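Local coordinates for geranylgeranyl pyrophosphate synthetase (Pyrococcus horikoshii, PDB 1WY0), which probably condenses isopentenyl diphosphate with allylic diphosphates to build geranylgeranyl diphosphate, the C20 precursor of isoprenoid lipids, at residues L7-I18 / P51-E59; Q215-L223 / G235-I246. One frame throughout, in Å; residues are numbered along the deposited sequence.

Contact 1. Residues L7-I18 / P51-E59; sequences LFARIKEKAKLI and PFVVLTSTE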
loop_
_atom_site.group_PDB
_atom_site.type_symbol
_atom_site.label_atom_id
_atom_site.label_comp_id
_atom_site.label_asym_id
_atom_site.label_seq_id
_atom_site.Cartn_x
_atom_site.Cartn_y
_atom_site.Cartn_z
ATOM N N LEU A 7 4.594 -32.424 -10.681
ATOM C CA LEU A 7 5.103 -31.080 -10.422
ATOM C C LEU A 7 4.052 -30.341 -9.611
ATOM O O LEU A 7 4.366 -29.703 -8.611
ATOM C CB LEU A 7 5.362 -30.333 -11.731
ATOM C CG LEU A 7 5.591 -28.821 -11.597
ATOM C CD1 LEU A 7 6.750 -28.540 -10.649
ATOM C CD2 LEU A 7 5.863 -28.234 -12.965
ATOM N N PHE A 8 2.797 -30.438 -10.041
ATOM C CA PHE A 8 1.705 -29.787 -9.328
ATOM C C PHE A 8 1.524 -30.433 -7.966
ATOM O O PHE A 8 0.947 -29.838 -7.055
ATOM C CB PHE A 8 0.405 -29.885 -10.125
ATOM C CG PHE A 8 0.410 -29.074 -11.385
ATOM C CD1 PHE A 8 1.074 -27.848 -11.433
ATOM C CD2 PHE A 8 -0.267 -29.515 -12.517
ATOM C CE1 PHE A 8 1.064 -27.077 -12.585
ATOM C CE2 PHE A 8 -0.284 -28.750 -13.679
ATOM C CZ PHE A 8 0.384 -27.527 -13.709
ATOM N N ALA A 9 2.022 -31.657 -7.837
ATOM C CA ALA A 9 1.937 -32.381 -6.580
ATOM C C ALA A 9 2.931 -31.749 -5.613
ATOM O O ALA A 9 2.663 -31.623 -4.420
ATOM C CB ALA A 9 2.272 -33.854 -6.803
ATOM N N ARG A 10 4.084 -31.359 -6.144
ATOM C CA ARG A 10 5.110 -30.711 -5.360
ATOM C C ARG A 10 4.665 -29.306 -5.005
ATOM O O ARG A 10 4.698 -28.888 -3.856
ATOM C CB ARG A 10 6.389 -30.657 -6.194
ATOM C CG ARG A 10 7.049 -32.029 -6.334
ATOM C CD ARG A 10 8.544 -31.990 -5.993
ATOM N NE ARG A 10 9.086 -30.641 -6.177
ATOM C CZ ARG A 10 9.170 -29.858 -5.087
ATOM N NH1 ARG A 10 8.770 -30.309 -3.911
ATOM N NH2 ARG A 10 9.692 -28.633 -5.192
ATOM N N ILE A 11 4.250 -28.573 -6.034
ATOM C CA ILE A 11 3.777 -27.205 -5.872
ATOM C C ILE A 11 2.727 -27.156 -4.774
ATOM O O ILE A 11 2.814 -26.338 -3.857
ATOM C CB ILE A 11 3.147 -26.677 -7.180
ATOM C CG1 ILE A 11 4.217 -26.558 -8.258
ATOM C CG2 ILE A 11 2.479 -25.328 -6.941
ATOM C CD1 ILE A 11 3.659 -26.227 -9.629
ATOM N N LYS A 12 1.741 -28.044 -4.869
ATOM C CA LYS A 12 0.661 -28.113 -3.889
ATOM C C LYS A 12 1.194 -28.520 -2.523
ATOM O O LYS A 12 0.611 -28.178 -1.493
ATOM C CB LYS A 12 -0.401 -29.118 -4.334
ATOM C CG LYS A 12 -1.652 -29.126 -3.466
ATOM C CD LYS A 12 -2.620 -30.215 -3.909
ATOM C CE LYS A 12 -4.014 -29.998 -3.328
ATOM N NZ LYS A 12 -4.949 -29.335 -4.285
ATOM N N GLU A 13 2.300 -29.260 -2.526
ATOM C CA GLU A 13 2.931 -29.722 -1.294
ATOM C C GLU A 13 3.512 -28.531 -0.536
ATOM O O GLU A 13 3.321 -28.396 0.674
ATOM C CB GLU A 13 4.044 -30.719 -1.626
ATOM C CG GLU A 13 4.529 -31.548 -0.459
ATOM C CD GLU A 13 5.822 -32.282 -0.773
ATOM O OE1 GLU A 13 5.804 -33.200 -1.627
ATOM O OE2 GLU A 13 6.860 -31.940 -0.160
ATOM N N LYS A 14 4.228 -27.675 -1.258
ATOM C CA LYS A 14 4.836 -26.485 -0.669
ATOM C C LYS A 14 3.765 -25.472 -0.250
ATOM O O LYS A 14 3.907 -24.783 0.758
ATOM C CB LYS A 14 5.796 -25.830 -1.669
ATOM C CG LYS A 14 6.927 -26.728 -2.151
ATOM C CD LYS A 14 8.071 -26.751 -1.150
ATOM C CE LYS A 14 9.302 -27.452 -1.710
ATOM N NZ LYS A 14 10.457 -27.368 -0.773
ATOM N N ALA A 15 2.694 -25.391 -1.034
ATOM C CA ALA A 15 1.596 -24.470 -0.761
ATOM C C ALA A 15 1.104 -24.562 0.682
ATOM O O ALA A 15 0.775 -23.543 1.295
ATOM C CB ALA A 15 0.446 -24.739 -1.725
ATOM N N LYS A 16 1.057 -25.778 1.220
ATOM C CA LYS A 16 0.608 -25.995 2.591
ATOM C C LYS A 16 1.383 -25.169 3.609
ATOM O O LYS A 16 0.791 -24.490 4.444
ATOM C CB LYS A 16 0.731 -27.474 2.972
ATOM C CG LYS A 16 -0.393 -28.365 2.464
ATOM C CD LYS A 16 -0.213 -29.793 2.974
ATOM C CE LYS A 16 -1.487 -30.620 2.834
ATOM N NZ LYS A 16 -1.194 -32.090 2.770
ATOM N N LEU A 17 2.708 -25.248 3.545
ATOM C CA LEU A 17 3.575 -24.523 4.467
ATOM C C LEU A 17 3.344 -23.032 4.315
ATOM O O LEU A 17 3.219 -22.299 5.292
ATOM C CB LEU A 17 5.045 -24.821 4.160
ATOM C CG LEU A 17 5.460 -26.260 3.838
ATOM C CD1 LEU A 17 6.772 -26.243 3.059
ATOM C CD2 LEU A 17 5.596 -27.066 5.127
ATOM N N ILE A 18 3.301 -22.593 3.066
ATOM C CA ILE A 18 3.099 -21.195 2.756
ATOM C C ILE A 18 1.756 -20.719 3.269
ATOM O O ILE A 18 1.662 -19.654 3.867
ATOM C CB ILE A 18 3.206 -20.974 1.241
ATOM C CG1 ILE A 18 4.595 -21.416 0.778
ATOM C CG2 ILE A 18 2.928 -19.515 0.894
ATOM C CD1 ILE A 18 5.732 -20.607 1.348
ATOM N N PRO A 51 5.466 -18.087 -4.647
ATOM C CA PRO A 51 6.166 -18.582 -3.460
ATOM C C PRO A 51 6.929 -19.864 -3.808
ATOM O O PRO A 51 8.039 -20.090 -3.330
ATOM C CB PRO A 51 5.030 -18.840 -2.472
ATOM C CG PRO A 51 3.987 -17.859 -2.879
ATOM C CD PRO A 51 4.024 -17.939 -4.382
ATOM N N PHE A 52 6.323 -20.701 -4.646
ATOM C CA PHE A 52 6.955 -21.946 -5.069
ATOM C C PHE A 52 8.290 -21.647 -5.737
ATOM O O PHE A 52 9.268 -22.359 -5.538
ATOM C CB PHE A 52 6.061 -22.707 -6.057
ATOM C CG PHE A 52 6.621 -24.045 -6.477
ATOM C CD1 PHE A 52 6.661 -25.111 -5.586
ATOM C CD2 PHE A 52 7.119 -24.233 -7.761
ATOM C CE1 PHE A 52 7.187 -26.343 -5.967
ATOM C CE2 PHE A 52 7.649 -25.462 -8.154
ATOM C CZ PHE A 52 7.681 -26.520 -7.253
ATOM N N VAL A 53 8.331 -20.586 -6.532
ATOM C CA VAL A 53 9.558 -20.221 -7.211
ATOM C C VAL A 53 10.593 -19.798 -6.185
ATOM O O VAL A 53 11.790 -20.033 -6.360
ATOM C CB VAL A 53 9.301 -19.091 -8.219
ATOM C CG1 VAL A 53 10.615 -18.558 -8.783
ATOM C CG2 VAL A 53 8.431 -19.622 -9.337
ATOM N N VAL A 54 10.129 -19.190 -5.102
ATOM C CA VAL A 54 11.031 -18.754 -4.051
ATOM C C VAL A 54 11.724 -19.964 -3.419
ATOM O O VAL A 54 12.940 -20.119 -3.526
ATOM C CB VAL A 54 10.276 -17.979 -2.942
ATOM C CG1 VAL A 54 11.243 -17.576 -1.848
ATOM C CG2 VAL A 54 9.599 -16.737 -3.531
ATOM N N LEU A 55 10.939 -20.811 -2.759
ATOM C CA LEU A 55 11.461 -22.001 -2.093
ATOM C C LEU A 55 12.212 -22.922 -3.049
ATOM O O LEU A 55 13.231 -23.495 -2.684
ATOM C CB LEU A 55 10.323 -22.775 -1.416
ATOM C CG LEU A 55 9.474 -21.953 -0.442
ATOM C CD1 LEU A 55 8.398 -22.829 0.181
ATOM C CD2 LEU A 55 10.363 -21.354 0.630
ATOM N N THR A 56 11.711 -23.066 -4.270
ATOM C CA THR A 56 12.369 -23.924 -5.247
ATOM C C THR A 56 13.688 -23.313 -5.700
ATOM O O THR A 56 14.638 -24.036 -5.999
ATOM C CB THR A 56 11.485 -24.168 -6.490
ATOM O OG1 THR A 56 10.243 -24.754 -6.086
ATOM C CG2 THR A 56 12.177 -25.117 -7.455
ATOM N N SER A 57 13.749 -21.986 -5.750
ATOM C CA SER A 57 14.968 -21.303 -6.168
ATOM C C SER A 57 16.054 -21.405 -5.114
ATOM O O SER A 57 17.241 -21.458 -5.439
ATOM C CB SER A 57 14.688 -19.832 -6.470
ATOM O OG SER A 57 14.102 -19.684 -7.752
ATOM N N THR A 58 15.647 -21.434 -3.850
ATOM C CA THR A 58 16.622 -21.576 -2.775
ATOM C C THR A 58 17.213 -22.988 -2.731
ATOM O O THR A 58 18.204 -23.261 -2.066
ATOM C CB THR A 58 15.924 -21.260 -1.450
ATOM O OG1 THR A 58 15.444 -19.913 -1.484
ATOM C CG2 THR A 58 16.910 -21.403 -0.287
ATOM N N GLU A 59 16.541 -23.913 -3.441
ATOM C CA GLU A 59 17.025 -25.290 -3.473
ATOM C C GLU A 59 17.929 -25.539 -4.681
ATOM O O GLU A 59 18.736 -26.460 -4.717
ATOM C CB GLU A 59 15.812 -26.223 -3.525
ATOM C CG GLU A 59 16.213 -27.700 -3.515
ATOM C CD GLU A 59 14.969 -28.559 -3.499
ATOM O OE1 GLU A 59 15.088 -29.768 -3.652
ATOM O OE2 GLU A 59 13.883 -28.011 -3.327
#
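A chi1 of -177° swings the Phe52 ring away from its backbone N and across to helix 7-18, where it lies over Ile11, whose CG1, beside its own backbone N, points at the ring face. CG1 of Ile11 sits 3.5 Å from the centroid of the Phe52 ring, a CH-pi contact almost on the ring normal. The opposite face is covered from within its own helix by Thr56, whose OG1 lies over the ring centre while donating to Phe52 O at 2.6 Å. The phenyl is sandwiched between an aliphatic carbon and a hydroxyl, a knob in the hole formed by Leu7, Arg10, Ile11 and Lys14. Lys14 chi1, with CG beside the backbone N, sets CG at the ring edge, 3.8 Å from CD1 of Phe52, and the bend at chi2 carries CD on toward Leu55. Arg10 NH2 comes within 3.5 Å of CE1 of Phe52, its guanidinium plane turned 39° from the ring, while its NE is held by Asp329 in a salt bridge. Ile18 and Leu55 meet tip to tip, their CD1 atoms 3.7 Å apart. Were Phe52 replaced by an alanine, a gap would probably open between the helices, leaving Ile11 CG1 without its aromatic partner and Lys14 without the edge it rests on. The axes of segments 7-18 and 51-57 make an angle of 96°; no hydrogen bond spans them, and Lys14 NZ stays 4.3 Å from Glu59 OE2, beyond a salt bridge. The join therefore rests chiefly on apolar and CH-pi contact, the Arg10 charge being answered by Asp329.

Contact 2. Residues Q215-L223 / G235-I246; sequences QIWDDVLDL and GSDIRKGKKTLI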
loop_
_atom_site.group_PDB
_atom_site.type_symbol
_atom_site.label_atom_id
_atom_site.label_comp_id
_atom_site.label_asym_id
_atom_site.label_seq_id
_atom_site.Cartn_x
_atom_site.Cartn_y
_atom_site.Cartn_z
ATOM N N GLN A 215 2.110 -14.082 -18.965
ATOM C CA GLN A 215 1.051 -13.158 -19.331
ATOM C C GLN A 215 0.823 -13.143 -20.842
ATOM O O GLN A 215 -0.317 -13.172 -21.299
ATOM C CB GLN A 215 1.372 -11.746 -18.834
ATOM C CG GLN A 215 0.211 -10.781 -19.019
ATOM C CD GLN A 215 -1.049 -11.283 -18.330
ATOM O OE1 GLN A 215 -1.067 -11.468 -17.113
ATOM N NE2 GLN A 215 -2.100 -11.524 -19.107
ATOM N N ILE A 216 1.900 -13.107 -21.620
ATOM C CA ILE A 216 1.771 -13.102 -23.076
ATOM C C ILE A 216 1.028 -14.342 -23.567
ATOM O O ILE A 216 0.198 -14.256 -24.470
ATOM C CB ILE A 216 3.153 -13.058 -23.778
ATOM C CG1 ILE A 216 3.841 -11.714 -23.516
ATOM C CG2 ILE A 216 2.976 -13.286 -25.291
ATOM C CD1 ILE A 216 5.319 -11.722 -23.887
ATOM N N TRP A 217 1.327 -15.493 -22.975
ATOM C CA TRP A 217 0.670 -16.734 -23.366
ATOM C C TRP A 217 -0.808 -16.722 -22.964
ATOM O O TRP A 217 -1.651 -17.313 -23.648
ATOM C CB TRP A 217 1.388 -17.933 -22.732
ATOM C CG TRP A 217 0.935 -19.253 -23.279
ATOM C CD1 TRP A 217 0.156 -20.185 -22.651
ATOM C CD2 TRP A 217 1.228 -19.784 -24.577
ATOM N NE1 TRP A 217 -0.052 -21.268 -23.480
ATOM C CE2 TRP A 217 0.595 -21.045 -24.668
ATOM C CE3 TRP A 217 1.967 -19.316 -25.673
ATOM C CZ2 TRP A 217 0.678 -21.846 -25.814
ATOM C CZ3 TRP A 217 2.052 -20.114 -26.815
ATOM C CH2 TRP A 217 1.408 -21.368 -26.874
ATOM N N ASP A 218 -1.127 -16.061 -21.855
ATOM C CA ASP A 218 -2.518 -15.971 -21.417
ATOM C C ASP A 218 -3.300 -15.153 -22.422
ATOM O O ASP A 218 -4.422 -15.511 -22.780
ATOM C CB ASP A 218 -2.626 -15.314 -20.038
ATOM C CG ASP A 218 -2.432 -16.301 -18.919
ATOM O OD1 ASP A 218 -2.226 -17.497 -19.226
ATOM O OD2 ASP A 218 -2.490 -15.890 -17.739
ATOM N N ASP A 219 -2.710 -14.049 -22.871
ATOM C CA ASP A 219 -3.365 -13.202 -23.852
ATOM C C ASP A 219 -3.580 -13.968 -25.149
ATOM O O ASP A 219 -4.597 -13.791 -25.814
ATOM C CB ASP A 219 -2.540 -11.936 -24.101
ATOM C CG ASP A 219 -2.456 -11.048 -22.863
ATOM O OD1 ASP A 219 -3.242 -11.285 -21.924
ATOM O OD2 ASP A 219 -1.622 -10.114 -22.830
ATOM N N VAL A 220 -2.625 -14.830 -25.496
ATOM C CA VAL A 220 -2.712 -15.644 -26.709
ATOM C C VAL A 220 -3.865 -16.636 -26.600
ATOM O O VAL A 220 -4.667 -16.774 -27.515
ATOM C CB VAL A 220 -1.418 -16.466 -26.942
ATOM C CG1 VAL A 220 -1.684 -17.570 -27.959
ATOM C CG2 VAL A 220 -0.291 -15.556 -27.435
ATOM N N LEU A 221 -3.918 -17.334 -25.473
ATOM C CA LEU A 221 -4.963 -18.311 -25.194
ATOM C C LEU A 221 -6.353 -17.676 -25.214
ATOM O O LEU A 221 -7.339 -18.270 -25.625
ATOM C CB LEU A 221 -4.699 -18.919 -23.816
ATOM C CG LEU A 221 -3.633 -20.013 -23.851
ATOM C CD1 LEU A 221 -3.432 -20.682 -22.490
ATOM C CD2 LEU A 221 -3.966 -21.133 -24.835
ATOM N N ASP A 222 -6.415 -16.434 -24.703
ATOM C CA ASP A 222 -7.701 -15.755 -24.618
ATOM C C ASP A 222 -8.353 -15.577 -25.989
ATOM O O ASP A 222 -9.554 -15.369 -26.119
ATOM C CB ASP A 222 -7.482 -14.394 -23.959
ATOM C CG ASP A 222 -8.832 -13.745 -23.704
ATOM O OD1 ASP A 222 -9.450 -14.091 -22.697
ATOM O OD2 ASP A 222 -9.254 -12.924 -24.516
ATOM N N LEU A 223 -7.515 -15.633 -27.041
ATOM C CA LEU A 223 -8.050 -15.429 -28.381
ATOM C C LEU A 223 -8.263 -16.746 -29.129
ATOM O O LEU A 223 -9.235 -16.933 -29.848
ATOM C CB LEU A 223 -7.069 -14.551 -29.155
ATOM C CG LEU A 223 -7.006 -13.124 -28.608
ATOM C CD1 LEU A 223 -6.141 -12.201 -29.469
ATOM C CD2 LEU A 223 -8.382 -12.467 -28.524
ATOM N N GLY A 235 -11.713 -13.979 -27.252
ATOM C CA GLY A 235 -11.718 -12.567 -27.625
ATOM C C GLY A 235 -12.323 -11.679 -26.536
ATOM O O GLY A 235 -12.740 -10.555 -26.781
ATOM N N SER A 236 -12.380 -12.042 -25.261
ATOM C CA SER A 236 -12.899 -11.107 -24.276
ATOM C C SER A 236 -11.908 -9.955 -24.102
ATOM O O SER A 236 -12.282 -8.868 -23.671
ATOM C CB SER A 236 -13.168 -11.807 -22.935
ATOM O OG SER A 236 -12.013 -12.466 -22.451
ATOM N N ASP A 237 -10.643 -10.190 -24.440
ATOM C CA ASP A 237 -9.645 -9.134 -24.347
ATOM C C ASP A 237 -9.884 -8.127 -25.476
ATOM O O ASP A 237 -9.494 -6.964 -25.374
ATOM C CB ASP A 237 -8.222 -9.692 -24.459
ATOM C CG ASP A 237 -7.737 -10.343 -23.170
ATOM O OD1 ASP A 237 -8.363 -10.133 -22.108
ATOM O OD2 ASP A 237 -6.712 -11.050 -23.217
ATOM N N ILE A 238 -10.522 -8.573 -26.555
ATOM C CA ILE A 238 -10.809 -7.678 -27.674
ATOM C C ILE A 238 -11.971 -6.773 -27.282
ATOM O O ILE A 238 -11.967 -5.566 -27.533
ATOM C CB ILE A 238 -11.233 -8.450 -28.941
ATOM C CG1 ILE A 238 -10.126 -9.412 -29.381
ATOM C CG2 ILE A 238 -11.563 -7.461 -30.059
ATOM C CD1 ILE A 238 -8.850 -8.717 -29.803
ATOM N N ARG A 239 -12.971 -7.386 -26.663
ATOM C CA ARG A 239 -14.132 -6.655 -26.185
ATOM C C ARG A 239 -13.716 -5.688 -25.083
ATOM O O ARG A 239 -14.319 -4.648 -24.853
ATOM C CB ARG A 239 -15.145 -7.660 -25.630
ATOM C CG ARG A 239 -15.670 -8.628 -26.692
ATOM C CD ARG A 239 -17.197 -8.767 -26.633
ATOM N NE ARG A 239 -17.588 -10.178 -26.549
ATOM C CZ ARG A 239 -17.784 -10.695 -25.321
ATOM N NH1 ARG A 239 -17.625 -9.938 -24.250
ATOM N NH2 ARG A 239 -18.136 -11.977 -25.191
ATOM N N LYS A 240 -12.658 -6.102 -24.363
ATOM C CA LYS A 240 -12.149 -5.278 -23.274
ATOM C C LYS A 240 -11.296 -4.121 -23.795
ATOM O O LYS A 240 -11.040 -3.137 -23.111
ATOM C CB LYS A 240 -11.291 -6.166 -22.373
ATOM C CG LYS A 240 -12.002 -6.535 -21.073
ATOM C CD LYS A 240 -11.622 -7.940 -20.593
ATOM C CE LYS A 240 -10.257 -7.969 -19.896
ATOM N NZ LYS A 240 -9.713 -9.325 -19.939
ATOM N N GLY A 241 -10.822 -4.280 -25.040
ATOM C CA GLY A 241 -9.833 -3.338 -25.533
ATOM C C GLY A 241 -8.565 -3.415 -24.682
ATOM O O GLY A 241 -7.981 -2.410 -24.298
ATOM N N LYS A 242 -8.103 -4.613 -24.350
ATOM C CA LYS A 242 -6.909 -4.757 -23.530
ATOM C C LYS A 242 -5.648 -4.653 -24.381
ATOM O O LYS A 242 -5.584 -5.227 -25.460
ATOM C CB LYS A 242 -6.933 -6.111 -22.822
ATOM C CG LYS A 242 -5.875 -6.286 -21.768
ATOM C CD LYS A 242 -5.684 -7.769 -21.453
ATOM C CE LYS A 242 -4.750 -7.965 -20.287
ATOM N NZ LYS A 242 -4.415 -9.411 -20.134
ATOM N N LYS A 243 -4.651 -3.915 -23.889
ATOM C CA LYS A 243 -3.391 -3.756 -24.605
ATOM C C LYS A 243 -2.471 -4.939 -24.336
ATOM O O LYS A 243 -1.887 -5.058 -23.262
ATOM C CB LYS A 243 -2.681 -2.467 -24.182
ATOM C CG LYS A 243 -3.025 -1.249 -25.020
ATOM C CD LYS A 243 -4.425 -0.749 -24.746
ATOM C CE LYS A 243 -4.744 0.450 -25.613
ATOM N NZ LYS A 243 -6.053 1.033 -25.252
ATOM N N THR A 244 -2.361 -5.822 -25.317
ATOM C CA THR A 244 -1.508 -6.998 -25.205
ATOM C C THR A 244 -0.403 -6.878 -26.255
ATOM O O THR A 244 -0.400 -5.941 -27.046
ATOM C CB THR A 244 -2.304 -8.273 -25.485
ATOM O OG1 THR A 244 -2.525 -8.390 -26.897
ATOM C CG2 THR A 244 -3.655 -8.224 -24.770
ATOM N N LEU A 245 0.531 -7.824 -26.262
ATOM C CA LEU A 245 1.615 -7.805 -27.244
ATOM C C LEU A 245 1.067 -8.085 -28.634
ATOM O O LEU A 245 1.630 -7.639 -29.630
ATOM C CB LEU A 245 2.671 -8.855 -26.899
ATOM C CG LEU A 245 3.771 -9.037 -27.946
ATOM C CD1 LEU A 245 4.375 -7.692 -28.326
ATOM C CD2 LEU A 245 4.831 -9.974 -27.392
ATOM N N ILE A 246 -0.032 -8.836 -28.690
ATOM C CA ILE A 246 -0.677 -9.179 -29.949
ATOM C C ILE A 246 -1.250 -7.930 -30.613
ATOM O O ILE A 246 -1.082 -7.705 -31.813
ATOM C CB ILE A 246 -1.813 -10.194 -29.713
ATOM C CG1 ILE A 246 -1.250 -11.438 -29.024
ATOM C CG2 ILE A 246 -2.476 -10.563 -31.037
ATOM C CD1 ILE A 246 -2.297 -12.338 -28.406
HETATM O O HOH W 1 -5.621 -11.397 -25.703
HETATM O O HOH W 2 0.467 -9.820 -24.480
#
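Lys242 runs extended beyond CG, and its NZ forms a salt bridge with Asp219 OD1 at 2.8 Å. The lysine arrives on the syn side of that oxygen, while Gln215, bent at chi2, brings NE2 to the same atom from the opposite face of the carboxylate at 3.0 Å. Asp219 OD1 is therefore gripped by two donors, which limits the carboxylate's freedom to turn; OD2, lying against CB and CG2 of Thr244, takes a third bond from a water, at 2.7 Å, that also accepts from Leu245 N. One turn on, CG of Asp222 stands anti to the backbone N (chi1 -173°), carrying the carboxylate toward the start of helix 236-240, where OD2 accepts from Asp237 N at 3.1 Å. The carboxylates of Asp222 and Asp237 stack with their planes 21° apart, OD2 to OD2 3.4 Å. These neighbouring acidic groups have basic partners: Lys240 pairs with Asp237 OD1, and Lys232 with Asp222 OD1. Apart from these polar groups, Leu223 sets CD2 3.6 Å from Ile238 CG1, and Ile246 pushes CD1 to within 3.9 Å of Val220 CG2. The backbone joins in as well, Gly235 N donating to Asp222 O at 2.8 Å. Helix 236-240 then ends in a Schellman motif at Gly241, and the chain turns back with Lys242 beside Asp219. Asp218, Asp219 and Asp222 spell a DDxxD sequence, consistent with the second aspartate-rich motif of trans-prenyltransferases, which in relatives takes part in magnesium-dependent diphosphate binding.

From the N terminus, helix 3-25 is met first, and contact 1 closes when helix 49-57 returns across it after 32 intervening residues. The chain then passes through the long helices of the body before contact 2 closes a much shorter loop, of 11 residues, between the end of helix 197-224 and the segment spanning helix 236-240 and the start of helix 245-253. The two loops are in series and neither encloses nor crosses the other. The centres of contact 1 and contact 2 are about 29 Å apart, on opposite sides of the chain's centre. Helix 167-193 runs between them, touching contact 1 through Ala186 and contact 2 through Tyr170 within this all-helical prenyltransferase fold.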